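Local coordinates for protein glycoside Hydrolase Family 43_12 (Metagenome, PDB 7JVH) that probably hydrolyses glycosidic bonds in plant cell-wall polysaccharides such as arabinose- or xylose-containing hemicelluloses, as a gut-microbial glycoside hydrolase of family 43, at residues V98-L110 with M150-P164. Residues are numbered along the deposited sequence; the frame is centred on the assembly and turned at random.
Sequences VQIGNVLDRTSQL and MVVKTKDPRQGWSDP
Trp161 and Val103 form the tight half of this contact, a worked case of two neighbouring sheets joined by an apolar interior and a polar outer side. Val103 CG1 lies over the five-membered ring of the indole in a CH-pi contact, and CG2, on the same side, sits at the rim beside NE1, while Thr154 CG2 covers the opposite face, so the ring is sandwiched. With CG1 anti to the backbone N (chi1 175°), the same methyl also meets Val152 CG2 at 3.8 Å. Also buried, Leu104 CD1 and the CE of selenomethionine Met150 touch tip to tip at 3.7 Å, and Ile121 packs on Leu104 from strand 120-129. The solvent side is polar. There the Arg106 guanidinium sends NH2 to Trp161 O at 2.7 Å, the acceptor lying in its plane, and forms a salt bridge from NH2 to Asp163 OD1 at 3.2 Å. Ser108 OG donates to the same Asp163 OD1 at 2.6 Å from the opposite face of the carboxylate. Between the two, Gln109 NE2 bonds Ser162 O at 2.9 Å, and its OE1 accepts Arg106 N at 3.0 Å; this amide, whose CD rests on one guanidinium face, ties its own turn to the facing chain. Strands 98-102 and 148-154 belong to successive four-stranded antiparallel sheets, and such packing between adjacent blades is characteristic of the five-bladed beta-propeller of family 43 glycoside hydrolases.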
# COMPACT_ATOMS: atom_id res chain seq x y z
N VAL A 98 -0.50 -7.79 13.70
CA VAL A 98 -1.57 -8.63 13.16
C VAL A 98 -2.48 -7.73 12.32
O VAL A 98 -2.94 -6.69 12.81
CB VAL A 98 -2.38 -9.30 14.30
CG1 VAL A 98 -3.52 -10.16 13.74
CG2 VAL A 98 -1.48 -10.14 15.18
N GLN A 99 -2.72 -8.12 11.06
CA GLN A 99 -3.72 -7.45 10.23
C GLN A 99 -5.09 -7.87 10.74
O GLN A 99 -5.43 -9.06 10.71
CB GLN A 99 -3.57 -7.79 8.74
CG GLN A 99 -4.59 -7.06 7.86
CD GLN A 99 -4.21 -6.95 6.38
OE1 GLN A 99 -3.30 -7.60 5.91
NE2 GLN A 99 -4.95 -6.11 5.65
N ILE A 100 -5.87 -6.89 11.23
CA ILE A 100 -7.20 -7.13 11.78
C ILE A 100 -8.31 -6.91 10.74
O ILE A 100 -9.47 -7.21 11.00
CB ILE A 100 -7.48 -6.27 13.04
CG1 ILE A 100 -7.50 -4.77 12.71
CG2 ILE A 100 -6.43 -6.57 14.10
CD1 ILE A 100 -7.84 -3.90 13.89
N GLY A 101 -7.92 -6.40 9.57
CA GLY A 101 -8.81 -6.27 8.44
C GLY A 101 -8.39 -5.16 7.50
O GLY A 101 -7.20 -4.83 7.39
N ASN A 102 -9.38 -4.59 6.81
CA ASN A 102 -9.20 -3.45 5.94
C ASN A 102 -10.36 -2.49 6.26
O ASN A 102 -11.51 -2.91 6.26
CB ASN A 102 -9.22 -3.89 4.47
CG ASN A 102 -8.08 -4.84 4.13
OD1 ASN A 102 -7.05 -4.42 3.61
ND2 ASN A 102 -8.26 -6.14 4.43
N VAL A 103 -10.04 -1.22 6.54
CA VAL A 103 -11.02 -0.27 7.07
C VAL A 103 -12.17 -0.03 6.09
O VAL A 103 -13.34 0.01 6.50
CB VAL A 103 -10.38 1.07 7.52
CG1 VAL A 103 -11.43 2.08 7.94
CG2 VAL A 103 -9.39 0.83 8.64
N LEU A 104 -11.85 0.12 4.80
CA LEU A 104 -12.85 0.29 3.75
C LEU A 104 -13.06 -1.04 3.04
O LEU A 104 -12.39 -1.34 2.05
CB LEU A 104 -12.41 1.39 2.76
CG LEU A 104 -12.01 2.75 3.38
CD1 LEU A 104 -11.67 3.75 2.30
CD2 LEU A 104 -13.09 3.33 4.27
N ASP A 105 -13.99 -1.84 3.58
CA ASP A 105 -14.26 -3.19 3.09
C ASP A 105 -15.69 -3.44 2.57
O ASP A 105 -16.03 -4.56 2.18
CB ASP A 105 -13.90 -4.23 4.16
CG ASP A 105 -14.65 -4.04 5.47
OD1 ASP A 105 -15.43 -3.07 5.60
OD2 ASP A 105 -14.48 -4.88 6.37
N ARG A 106 -16.53 -2.40 2.58
CA ARG A 106 -17.85 -2.46 1.97
C ARG A 106 -17.87 -1.56 0.74
O ARG A 106 -17.15 -0.55 0.68
CB ARG A 106 -18.93 -2.02 2.95
CG ARG A 106 -19.08 -2.92 4.17
CD ARG A 106 -20.31 -2.57 4.98
NE ARG A 106 -20.31 -1.18 5.43
CZ ARG A 106 -19.60 -0.70 6.45
NH1 ARG A 106 -18.82 -1.50 7.16
NH2 ARG A 106 -19.67 0.58 6.76
N THR A 107 -18.68 -1.95 -0.26
CA THR A 107 -18.86 -1.18 -1.48
C THR A 107 -19.48 0.19 -1.21
O THR A 107 -19.24 1.13 -1.95
CB THR A 107 -19.68 -1.99 -2.50
OG1 THR A 107 -18.91 -3.13 -2.88
CG2 THR A 107 -19.98 -1.18 -3.76
N SER A 108 -20.24 0.30 -0.12
CA SER A 108 -20.81 1.58 0.34
C SER A 108 -19.76 2.58 0.85
O SER A 108 -20.04 3.76 0.99
CB SER A 108 -21.86 1.35 1.42
OG SER A 108 -21.29 0.69 2.53
N GLN A 109 -18.56 2.08 1.16
CA GLN A 109 -17.44 2.91 1.59
C GLN A 109 -16.50 3.22 0.43
O GLN A 109 -15.84 4.26 0.42
CB GLN A 109 -16.64 2.20 2.69
CG GLN A 109 -17.41 1.97 3.99
CD GLN A 109 -16.71 0.97 4.91
OE1 GLN A 109 -16.30 -0.11 4.47
NE2 GLN A 109 -16.59 1.32 6.19
N LEU A 110 -16.43 2.30 -0.53
CA LEU A 110 -15.44 2.32 -1.61
C LEU A 110 -15.89 1.40 -2.75
O LEU A 110 -16.07 0.20 -2.55
CB LEU A 110 -14.08 1.87 -1.08
CG LEU A 110 -12.91 1.59 -2.03
CD1 LEU A 110 -12.47 2.83 -2.80
CD2 LEU A 110 -11.75 1.03 -1.24
N MSE A 150 -13.01 12.54 2.93
CA MSE A 150 -14.05 11.81 3.65
C MSE A 150 -13.47 11.18 4.90
O MSE A 150 -12.27 10.92 4.97
CB MSE A 150 -14.66 10.73 2.75
CG MSE A 150 -13.70 9.63 2.34
SE MSE A 150 -13.74 8.16 3.64
CE MSE A 150 -14.08 6.51 2.61
N VAL A 151 -14.34 10.91 5.88
CA VAL A 151 -13.95 10.28 7.12
C VAL A 151 -14.93 9.16 7.49
O VAL A 151 -16.13 9.27 7.23
CB VAL A 151 -13.83 11.32 8.27
CG1 VAL A 151 -15.15 11.98 8.59
CG2 VAL A 151 -13.25 10.68 9.53
N VAL A 152 -14.40 8.08 8.07
CA VAL A 152 -15.20 6.99 8.64
C VAL A 152 -14.83 6.80 10.13
O VAL A 152 -13.72 7.13 10.55
CB VAL A 152 -15.01 5.66 7.88
CG1 VAL A 152 -15.39 5.81 6.41
CG2 VAL A 152 -13.60 5.16 7.98
N LYS A 153 -15.79 6.27 10.90
CA LYS A 153 -15.69 6.20 12.35
C LYS A 153 -16.04 4.82 12.90
O LYS A 153 -16.73 4.06 12.26
CB LYS A 153 -16.62 7.22 13.00
CG LYS A 153 -16.35 8.65 12.57
CD LYS A 153 -16.94 9.67 13.53
CE LYS A 153 -18.44 9.64 13.61
NZ LYS A 153 -18.88 10.65 14.60
N THR A 154 -15.56 4.55 14.11
CA THR A 154 -15.87 3.32 14.84
C THR A 154 -15.52 3.44 16.32
O THR A 154 -14.64 4.22 16.69
CB THR A 154 -15.13 2.10 14.26
OG1 THR A 154 -15.58 0.92 14.92
CG2 THR A 154 -13.63 2.21 14.44
N LYS A 155 -16.23 2.68 17.15
CA LYS A 155 -15.88 2.50 18.56
C LYS A 155 -14.84 1.38 18.80
O LYS A 155 -14.22 1.35 19.86
CB LYS A 155 -17.14 2.22 19.40
CG LYS A 155 -18.14 3.36 19.43
CD LYS A 155 -17.62 4.60 20.17
CE LYS A 155 -18.28 4.81 21.53
NZ LYS A 155 -18.21 6.25 21.93
N ASP A 156 -14.67 0.50 17.81
CA ASP A 156 -13.89 -0.72 17.93
C ASP A 156 -13.56 -1.24 16.52
O ASP A 156 -14.41 -1.81 15.84
CB ASP A 156 -14.69 -1.75 18.73
CG ASP A 156 -13.98 -3.12 18.83
OD1 ASP A 156 -12.78 -3.23 18.49
OD2 ASP A 156 -14.64 -4.08 19.28
N PRO A 157 -12.30 -1.05 16.05
CA PRO A 157 -11.90 -1.52 14.72
C PRO A 157 -12.24 -2.98 14.37
O PRO A 157 -12.42 -3.29 13.19
CB PRO A 157 -10.38 -1.32 14.74
CG PRO A 157 -10.17 -0.18 15.70
CD PRO A 157 -11.23 -0.33 16.75
N ARG A 158 -12.31 -3.85 15.38
CA ARG A 158 -12.67 -5.25 15.15
C ARG A 158 -14.11 -5.45 14.65
O ARG A 158 -14.42 -6.49 14.09
CB ARG A 158 -12.44 -6.08 16.43
CG ARG A 158 -10.98 -6.50 16.65
CD ARG A 158 -10.68 -7.79 15.88
NE ARG A 158 -11.32 -8.99 16.43
CZ ARG A 158 -12.07 -9.87 15.75
NH1 ARG A 158 -12.31 -9.71 14.45
NH2 ARG A 158 -12.59 -10.92 16.37
N GLN A 159 -14.98 -4.46 14.88
CA GLN A 159 -16.38 -4.50 14.42
C GLN A 159 -16.61 -3.82 13.06
O GLN A 159 -17.72 -3.84 12.55
CB GLN A 159 -17.31 -3.85 15.46
CG GLN A 159 -17.14 -4.34 16.89
CD GLN A 159 -17.36 -5.85 17.04
OE1 GLN A 159 -18.10 -6.47 16.27
NE2 GLN A 159 -16.73 -6.43 18.05
N GLY A 160 -15.55 -3.21 12.50
CA GLY A 160 -15.64 -2.46 11.26
C GLY A 160 -15.97 -1.00 11.48
O GLY A 160 -16.11 -0.54 12.61
N TRP A 161 -16.10 -0.25 10.38
CA TRP A 161 -16.27 1.20 10.39
C TRP A 161 -17.55 1.65 9.70
O TRP A 161 -18.13 0.92 8.90
CB TRP A 161 -15.07 1.87 9.73
CG TRP A 161 -13.74 1.55 10.35
CD1 TRP A 161 -13.05 0.35 10.28
CD2 TRP A 161 -12.88 2.45 11.06
NE1 TRP A 161 -11.86 0.45 10.94
CE2 TRP A 161 -11.72 1.73 11.41
CE3 TRP A 161 -12.99 3.79 11.45
CZ2 TRP A 161 -10.67 2.30 12.15
CZ3 TRP A 161 -11.94 4.36 12.17
CH2 TRP A 161 -10.80 3.62 12.51
N SER A 162 -17.99 2.87 10.00
CA SER A 162 -19.19 3.47 9.42
C SER A 162 -19.03 3.71 7.93
O SER A 162 -17.96 3.55 7.37
CB SER A 162 -19.49 4.81 10.10
OG SER A 162 -18.54 5.79 9.72
N ASP A 163 -20.14 4.10 7.29
CA ASP A 163 -20.12 4.62 5.93
C ASP A 163 -19.48 6.01 5.95
O ASP A 163 -19.40 6.64 7.01
CB ASP A 163 -21.52 4.64 5.33
CG ASP A 163 -21.95 3.27 4.80
OD1 ASP A 163 -21.09 2.42 4.52
OD2 ASP A 163 -23.16 3.03 4.65
N PRO A 164 -18.98 6.52 4.81
CA PRO A 164 -18.24 7.78 4.80
C PRO A 164 -19.08 9.01 5.16
O PRO A 164 -20.28 9.03 4.93
CB PRO A 164 -17.75 7.88 3.34
CG PRO A 164 -17.96 6.54 2.72
CD PRO A 164 -19.09 5.90 3.47